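PDB 3US6: histidine-containing Phosphotransfer Protein type 1, MtHPt1 from Medicago truncatula, which probably relays phosphoryl groups from cytokinin sensor histidine kinases to response regulators, by way of a histidine on its helical bundle. Local coordinates for residues S16-E20 with G21-G25; Q121-L124 with L125-K129; K129-T132 with L133-E137. One frame throughout, in Å; residues are numbered along the deposited sequence.

Contact 1: S16-E20 with G21-G25; sequences SMFME and GFLDG
Helix 3-19 closes in a Schellman motif at Gly-21, whose positive phi of 92° turns the chain back so that Phe-22 and Leu-23 fold under the last helical turn. Met-17 O takes Leu-23 N at 3.3 Å, with the donor well above the carbonyl plane, and a weak bond from Phe-22 N; Gly-21 N goes to Phe-18 O. The central side chain is Leu-23. Leu-23 CB sits over the middle of the Phe-18 ring, 4.0 Å from the centroid, a CH-pi contact, while Leu-23 CD1 meets Met-17 CE at 3.6 Å. Met-17 reaches it because its chain bends at the end (chi3 72°), swinging the methyl back toward the leucine. On another side of the turn, Glu-20 OE1 lies in the plane of the Phe-22 ring at its edge, 3.4 Å from CE2. A water donates to both Phe-18 O and Leu-23 O, joining helix end to loop. Asp-24 then caps the next helix through OD1 to Gln-26 N. Phe-22 continues onto Lys-129 and Leu-125 of helix 109-142. Met-17 O and Phe-18 O are thus met by loop amides, with a water adding to the latter, while Glu-20 O is taken by Arg-92 NH1.

Contact 2: Q121-L124 with L125-K129; sequences QEYL and LVKNK
Asn-128 grips Leu-124 O twice. Asn-128 ND2 donates to Leu-124 O at 2.8 Å and Asn-128 N to the same Leu-124 O at 3.0 Å, and the two arrive from opposite faces of the carbonyl plane. The backbone bond is nearly straight at the hydrogen (172°); ND2 comes in from above the plane, with the oxygen close to the plane of the asparagine amide. With CG beside the backbone N (chi1 -78°), the amide folds back along the helix to reach this acceptor. Leu-125 N to Gln-121 O, Val-126 N to Glu-122 O and Lys-127 N to Tyr-123 O complete the i to i+4 ladder. All of this is uninterrupted alpha helix within 109-142, the long last helix of the HPt bundle, and the side chains divide between its neighbours. Tyr-123 faces helix 41-64, touching Phe-50 and Leu-57. The extended chain of Lys-127 crosses the tyrosine at an angle, with CB over one face of the ring and Lys-127 CD 3.8 Å from Tyr-123 OH. Toward helix 91-106, Glu-122, bent at chi2 (-67°), turns its carboxylate to Arg-92 in a salt bridge, and Val-126 meets Val-93. Glu-122 OE1 also lies 4.2 Å from Leu-125 CD1. Leu-125 CG rests 3.4 Å from Gln-121 O, whereas Val-126 CG1 is 3.5 Å from Tyr-123 O.

Contact 3: K129-T132 with L133-E137; sequences KLET and LLRLE
Two torsions shape the meeting of Glu-131 and Arg-135: the arginine turns at chi3 (-79°), folding its guanidinium back over the preceding turn, while the glutamate runs extended beyond CG (chi2 179°). The flat guanidinium group of Arg-135 therefore lies with one face over Glu-131 O, which stands 3.8 Å from its plane beneath the centre, and Arg-135 NH2 comes 3.8 Å from Glu-131 CB. The charged ends stay apart: OE1 of Glu-131 and NH2 of Arg-135 are separated by 4.5 Å, too far apart to pair directly. Two waters stand at the edge of the guanidinium, in its plane, and link it to the carboxylate. One accepts from NH2 of Arg-135 at 2.7 Å and donates to OE1 of Glu-131 at 2.8 Å; the other accepts from NH1 and gives OE1 a weak bond. The opposite charges are thus coupled through water, which probably steadies the arginine. Glu-131 O itself is taken by Arg-135 N at 2.9 Å, so it serves the helix ladder while the guanidinium covers it. Leu-133 N, Leu-134 N and Leu-136 N continue the ladder onto Lys-129 O, Leu-130 O and Thr-132 O. Among the leucines, Leu-130 CD2 and Leu-133 CD2 meet at 4.3 Å, and Leu-134 lays CG 3.3 Å from Leu-130 O. This part of helix 109-142 lies between two neighbours: Leu-130 packs on Val-46 and Phe-50 and Leu-134 on Phe-43 of helix 41-64, while on helix 3-19 Thr-132 touches Tyr-13, Leu-133 touches Trp-10, and Glu-137 OE2 accepts from Trp-10 NE1.

In the fold
Contacts 2 and 3 are consecutive lengths of helix 109-142, sharing Lys-129, with centres about 12 Å apart. Contact 1, the turn that leaves helix 3-19, lies against them: its centre is about 12 Å from that of contact 2 and about 14 Å from that of contact 3. The join is made largely by Lys-129, whose CB touches Met-17 CE at 3.5 Å and whose CE touches Phe-22 CE2 at 3.5 Å. Phe-22 CE1 also approaches Glu-122 OE1 at 3.7 Å, so the Phe-22 ring reaches both Glu-122 of contact 2 and Lys-129, which contacts 2 and 3 share. The predicted phosphorylation site, His-79, belongs to helix 71-88 and to none of the three contacts.

Contact 1: S16-E20 with G21-G25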
loop_
_atom_site.group_PDB
_atom_site.type_symbol
_atom_site.label_atom_id
_atom_site.label_comp_id
_atom_site.label_asym_id
_atom_site.label_seq_id
_atom_site.Cartn_x
_atom_site.Cartn_y
_atom_site.Cartn_z
ATOM N N SER A 16 0.411 11.491 9.985
ATOM C CA SER A 16 0.052 12.093 8.694
ATOM C C SER A 16 -0.445 11.027 7.753
ATOM O O SER A 16 -1.386 11.247 7.019
ATOM C CB SER A 16 1.250 12.841 8.094
ATOM O OG SER A 16 2.302 12.018 7.564
ATOM N N MET A 17 0.161 9.863 7.814
ATOM C CA MET A 17 -0.255 8.773 6.904
ATOM C C MET A 17 -1.668 8.358 7.204
ATOM O O MET A 17 -2.440 8.082 6.299
ATOM C CB MET A 17 0.723 7.596 6.993
ATOM C CG MET A 17 2.092 7.911 6.417
ATOM S SD MET A 17 3.250 6.544 6.475
ATOM C CE MET A 17 2.542 5.517 5.213
ATOM N N PHE A 18 -2.038 8.250 8.491
ATOM C CA PHE A 18 -3.404 7.879 8.834
ATOM C C PHE A 18 -4.353 9.031 8.476
ATOM O O PHE A 18 -5.447 8.789 7.952
ATOM C CB PHE A 18 -3.558 7.466 10.331
ATOM C CG PHE A 18 -3.080 6.095 10.627
ATOM C CD1 PHE A 18 -3.960 5.038 10.551
ATOM C CD2 PHE A 18 -1.795 5.833 10.874
ATOM C CE1 PHE A 18 -3.535 3.759 10.793
ATOM C CE2 PHE A 18 -1.373 4.525 11.147
ATOM C CZ PHE A 18 -2.224 3.528 11.079
ATOM N N MET A 19 -3.988 10.278 8.774
ATOM C CA MET A 19 -4.916 11.383 8.604
ATOM C C MET A 19 -5.210 11.605 7.130
ATOM O O MET A 19 -6.338 11.968 6.786
ATOM C CB MET A 19 -4.347 12.654 9.213
ATOM C CG MET A 19 -4.458 12.596 10.685
ATOM S SD MET A 19 -3.710 13.990 11.587
ATOM C CE MET A 19 -4.845 15.295 11.118
ATOM N N GLU A 20 -4.241 11.364 6.278
ATOM C CA GLU A 20 -4.358 11.580 4.836
ATOM C C GLU A 20 -4.947 10.357 4.128
ATOM O O GLU A 20 -5.171 10.432 2.940
ATOM C CB GLU A 20 -3.035 11.963 4.224
ATOM C CG GLU A 20 -2.575 13.327 4.786
ATOM C CD GLU A 20 -1.158 13.710 4.458
ATOM O OE1 GLU A 20 -0.414 12.991 3.777
ATOM O OE2 GLU A 20 -0.793 14.855 4.824
ATOM N N GLY A 21 -5.142 9.244 4.840
ATOM C CA GLY A 21 -5.777 8.080 4.273
ATOM C C GLY A 21 -4.856 7.072 3.664
ATOM O O GLY A 21 -5.373 6.124 3.104
ATOM N N PHE A 22 -3.541 7.246 3.775
ATOM C CA PHE A 22 -2.628 6.306 3.211
ATOM C C PHE A 22 -2.635 4.960 3.929
ATOM O O PHE A 22 -2.437 3.920 3.301
ATOM C CB PHE A 22 -1.228 6.834 3.148
ATOM C CG PHE A 22 -1.105 7.966 2.159
ATOM C CD1 PHE A 22 -1.083 7.708 0.795
ATOM C CD2 PHE A 22 -1.078 9.277 2.572
ATOM C CE1 PHE A 22 -1.051 8.778 -0.136
ATOM C CE2 PHE A 22 -0.988 10.344 1.671
ATOM C CZ PHE A 22 -1.027 10.066 0.291
ATOM N N LEU A 23 -2.865 4.988 5.266
ATOM C CA LEU A 23 -2.965 3.797 6.102
ATOM C C LEU A 23 -4.263 3.868 6.892
ATOM O O LEU A 23 -4.740 4.961 7.236
ATOM C CB LEU A 23 -1.802 3.677 7.048
ATOM C CG LEU A 23 -0.448 3.553 6.442
ATOM C CD1 LEU A 23 0.578 3.625 7.562
ATOM C CD2 LEU A 23 -0.305 2.313 5.631
ATOM N N ASP A 24 -4.822 2.700 7.163
ATOM C CA ASP A 24 -5.995 2.552 8.000
ATOM C C ASP A 24 -5.751 1.541 9.091
ATOM O O ASP A 24 -4.619 1.090 9.326
ATOM C CB ASP A 24 -7.263 2.225 7.184
ATOM C CG ASP A 24 -7.272 0.829 6.626
ATOM O OD1 ASP A 24 -6.460 -0.023 7.054
ATOM O OD2 ASP A 24 -8.133 0.532 5.772
ATOM N N GLY A 25 -6.804 1.203 9.818
ATOM C CA GLY A 25 -6.676 0.361 10.990
ATOM C C GLY A 25 -6.136 -1.009 10.692
ATOM O O GLY A 25 -5.680 -1.706 11.633
HETATM O O HOH W 1 -6.836 6.460 7.806
#

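Contact 2: Q121-L124 with L125-K129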
loop_
_atom_site.group_PDB
_atom_site.type_symbol
_atom_site.label_atom_id
_atom_site.label_comp_id
_atom_site.label_asym_id
_atom_site.label_seq_id
_atom_site.Cartn_x
_atom_site.Cartn_y
_atom_site.Cartn_z
ATOM N N GLN A 121 -0.218 5.403 -9.095
ATOM C CA GLN A 121 0.261 6.545 -8.344
ATOM C C GLN A 121 0.074 6.353 -6.858
ATOM O O GLN A 121 0.988 6.594 -6.061
ATOM C CB GLN A 121 -0.420 7.812 -8.857
ATOM C CG GLN A 121 -0.027 9.079 -8.146
ATOM C CD GLN A 121 -0.653 10.310 -8.897
ATOM O OE1 GLN A 121 -0.618 10.421 -10.153
ATOM N NE2 GLN A 121 -1.240 11.218 -8.130
ATOM N N GLU A 122 -1.098 5.876 -6.453
ATOM C CA GLU A 122 -1.393 5.629 -5.026
ATOM C C GLU A 122 -0.481 4.528 -4.459
ATOM O O GLU A 122 0.044 4.655 -3.348
ATOM C CB GLU A 122 -2.852 5.277 -4.801
ATOM C CG GLU A 122 -3.761 6.491 -4.990
ATOM C CD GLU A 122 -3.589 7.581 -3.948
ATOM O OE1 GLU A 122 -3.112 7.310 -2.818
ATOM O OE2 GLU A 122 -3.961 8.769 -4.277
ATOM N N TYR A 123 -0.213 3.507 -5.240
ATOM C CA TYR A 123 0.704 2.473 -4.812
ATOM C C TYR A 123 2.106 3.022 -4.587
ATOM O O TYR A 123 2.666 2.766 -3.558
ATOM C CB TYR A 123 0.748 1.311 -5.835
ATOM C CG TYR A 123 1.872 0.386 -5.546
ATOM C CD1 TYR A 123 1.809 -0.468 -4.498
ATOM C CD2 TYR A 123 3.014 0.413 -6.291
ATOM C CE1 TYR A 123 2.854 -1.265 -4.198
ATOM C CE2 TYR A 123 4.054 -0.388 -5.997
ATOM C CZ TYR A 123 3.966 -1.218 -4.940
ATOM O OH TYR A 123 5.008 -2.039 -4.652
ATOM N N LEU A 124 2.611 3.828 -5.511
ATOM C CA LEU A 124 3.954 4.354 -5.356
ATOM C C LEU A 124 4.006 5.308 -4.169
ATOM O O LEU A 124 5.004 5.359 -3.447
ATOM C CB LEU A 124 4.419 5.033 -6.623
ATOM C CG LEU A 124 4.625 3.976 -7.717
ATOM C CD1 LEU A 124 5.025 4.644 -9.026
ATOM C CD2 LEU A 124 5.655 2.953 -7.385
ATOM N N LEU A 125 2.969 6.099 -3.928
ATOM C CA LEU A 125 2.957 7.014 -2.787
ATOM C C LEU A 125 3.104 6.235 -1.502
ATOM O O LEU A 125 3.920 6.583 -0.633
ATOM C CB LEU A 125 1.676 7.866 -2.728
ATOM C CG LEU A 125 1.580 8.996 -3.771
ATOM C CD1 LEU A 125 0.227 9.668 -3.647
ATOM C CD2 LEU A 125 2.742 9.986 -3.684
ATOM N N VAL A 126 2.276 5.236 -1.270
ATOM C CA VAL A 126 2.329 4.530 -0.016
ATOM C C VAL A 126 3.598 3.675 0.074
ATOM O O VAL A 126 4.104 3.512 1.191
ATOM C CB VAL A 126 1.031 3.724 0.271
ATOM C CG1 VAL A 126 0.917 2.473 -0.558
ATOM C CG2 VAL A 126 0.898 3.431 1.745
ATOM N N LYS A 127 4.108 3.133 -1.045
ATOM C CA LYS A 127 5.364 2.406 -0.986
ATOM C C LYS A 127 6.453 3.323 -0.473
ATOM O O LYS A 127 7.197 2.922 0.438
ATOM C CB LYS A 127 5.725 1.853 -2.348
ATOM C CG LYS A 127 7.109 1.237 -2.430
ATOM C CD LYS A 127 7.429 0.720 -3.816
ATOM C CE LYS A 127 8.724 -0.104 -3.763
ATOM N NZ LYS A 127 9.379 -0.100 -5.097
ATOM N N ASN A 128 6.620 4.467 -1.094
ATOM C CA ASN A 128 7.644 5.393 -0.690
ATOM C C ASN A 128 7.476 5.786 0.785
ATOM O O ASN A 128 8.472 5.805 1.524
ATOM C CB ASN A 128 7.745 6.572 -1.612
ATOM C CG ASN A 128 8.477 6.206 -2.879
ATOM O OD1 ASN A 128 9.699 6.206 -2.931
ATOM N ND2 ASN A 128 7.703 5.927 -3.919
ATOM N N LYS A 129 6.266 6.103 1.216
ATOM C CA LYS A 129 6.053 6.567 2.583
ATOM C C LYS A 129 6.378 5.411 3.553
ATOM O O LYS A 129 6.945 5.616 4.660
ATOM C CB LYS A 129 4.620 7.048 2.796
ATOM C CG LYS A 129 4.328 8.341 2.065
ATOM C CD LYS A 129 2.850 8.645 2.111
ATOM C CE LYS A 129 2.448 10.000 1.510
ATOM N NZ LYS A 129 2.931 11.103 2.306
#

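Contact 3: K129-T132 with L133-E137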
loop_
_atom_site.group_PDB
_atom_site.type_symbol
_atom_site.label_atom_id
_atom_site.label_comp_id
_atom_site.label_asym_id
_atom_site.label_seq_id
_atom_site.Cartn_x
_atom_site.Cartn_y
_atom_site.Cartn_z
ATOM N N LYS A 129 6.266 6.103 1.216
ATOM C CA LYS A 129 6.053 6.567 2.583
ATOM C C LYS A 129 6.378 5.411 3.553
ATOM O O LYS A 129 6.945 5.616 4.660
ATOM C CB LYS A 129 4.620 7.048 2.796
ATOM C CG LYS A 129 4.328 8.341 2.065
ATOM C CD LYS A 129 2.850 8.645 2.111
ATOM C CE LYS A 129 2.448 10.000 1.510
ATOM N NZ LYS A 129 2.931 11.103 2.306
ATOM N N LEU A 130 5.965 4.181 3.227
ATOM C CA LEU A 130 6.272 3.026 4.060
ATOM C C LEU A 130 7.771 2.789 4.182
ATOM O O LEU A 130 8.271 2.449 5.264
ATOM C CB LEU A 130 5.578 1.759 3.575
ATOM C CG LEU A 130 4.086 1.683 3.895
ATOM C CD1 LEU A 130 3.432 0.549 3.213
ATOM C CD2 LEU A 130 3.882 1.534 5.395
ATOM N N GLU A 131 8.499 2.971 3.085
ATOM C CA GLU A 131 9.966 2.804 3.133
ATOM C C GLU A 131 10.552 3.808 4.121
ATOM O O GLU A 131 11.468 3.487 4.882
ATOM C CB GLU A 131 10.573 2.892 1.764
ATOM C CG GLU A 131 10.135 1.736 0.917
ATOM C CD GLU A 131 10.708 1.819 -0.490
ATOM O OE1 GLU A 131 10.993 2.920 -1.027
ATOM O OE2 GLU A 131 10.788 0.785 -1.187
ATOM N N THR A 132 10.121 5.043 4.030
ATOM C CA THR A 132 10.548 6.104 4.946
ATOM C C THR A 132 10.201 5.733 6.422
ATOM O O THR A 132 11.030 5.854 7.335
ATOM C CB THR A 132 9.986 7.459 4.558
ATOM O OG1 THR A 132 10.586 7.827 3.317
ATOM C CG2 THR A 132 10.254 8.554 5.618
ATOM N N LEU A 133 8.975 5.335 6.676
ATOM C CA LEU A 133 8.546 4.928 8.003
ATOM C C LEU A 133 9.405 3.777 8.537
ATOM O O LEU A 133 9.874 3.831 9.675
ATOM C CB LEU A 133 7.066 4.537 7.916
ATOM C CG LEU A 133 6.454 4.220 9.280
ATOM C CD1 LEU A 133 6.195 5.465 10.063
ATOM C CD2 LEU A 133 5.170 3.385 9.084
ATOM N N LEU A 134 9.586 2.745 7.703
ATOM C CA LEU A 134 10.366 1.552 8.099
ATOM C C LEU A 134 11.855 1.873 8.328
ATOM O O LEU A 134 12.473 1.328 9.256
ATOM C CB LEU A 134 10.160 0.429 7.108
ATOM C CG LEU A 134 8.749 -0.131 7.243
ATOM C CD1 LEU A 134 8.482 -1.070 6.100
ATOM C CD2 LEU A 134 8.532 -0.866 8.607
ATOM N N ARG A 135 12.406 2.773 7.520
ATOM C CA ARG A 135 13.778 3.235 7.711
ATOM C C ARG A 135 13.953 3.965 9.046
ATOM O O ARG A 135 14.954 3.781 9.737
ATOM C CB ARG A 135 14.204 4.144 6.556
ATOM C CG ARG A 135 14.763 3.400 5.354
ATOM C CD ARG A 135 15.548 4.331 4.444
ATOM N NE ARG A 135 14.670 5.132 3.595
ATOM C CZ ARG A 135 14.147 4.706 2.450
ATOM N NH1 ARG A 135 14.410 3.482 2.012
ATOM N NH2 ARG A 135 13.359 5.503 1.741
ATOM N N LEU A 136 12.971 4.790 9.400
ATOM C CA LEU A 136 12.993 5.539 10.656
ATOM C C LEU A 136 12.902 4.560 11.844
ATOM O O LEU A 136 13.637 4.652 12.819
ATOM C CB LEU A 136 11.854 6.542 10.712
ATOM C CG LEU A 136 11.797 7.397 11.980
ATOM C CD1 LEU A 136 13.088 8.130 12.212
ATOM C CD2 LEU A 136 10.655 8.384 11.836
ATOM N N GLU A 137 11.994 3.585 11.756
ATOM C CA GLU A 137 11.896 2.564 12.770
ATOM C C GLU A 137 13.244 1.846 12.967
ATOM O O GLU A 137 13.635 1.569 14.088
ATOM C CB GLU A 137 10.835 1.526 12.440
ATOM C CG GLU A 137 9.446 2.097 12.518
ATOM C CD GLU A 137 8.308 1.084 12.325
ATOM O OE1 GLU A 137 8.536 -0.153 12.330
ATOM O OE2 GLU A 137 7.121 1.553 12.208
HETATM O O HOH W 2 11.942 5.460 -0.510
HETATM O O HOH W 3 13.934 2.474 -0.767
#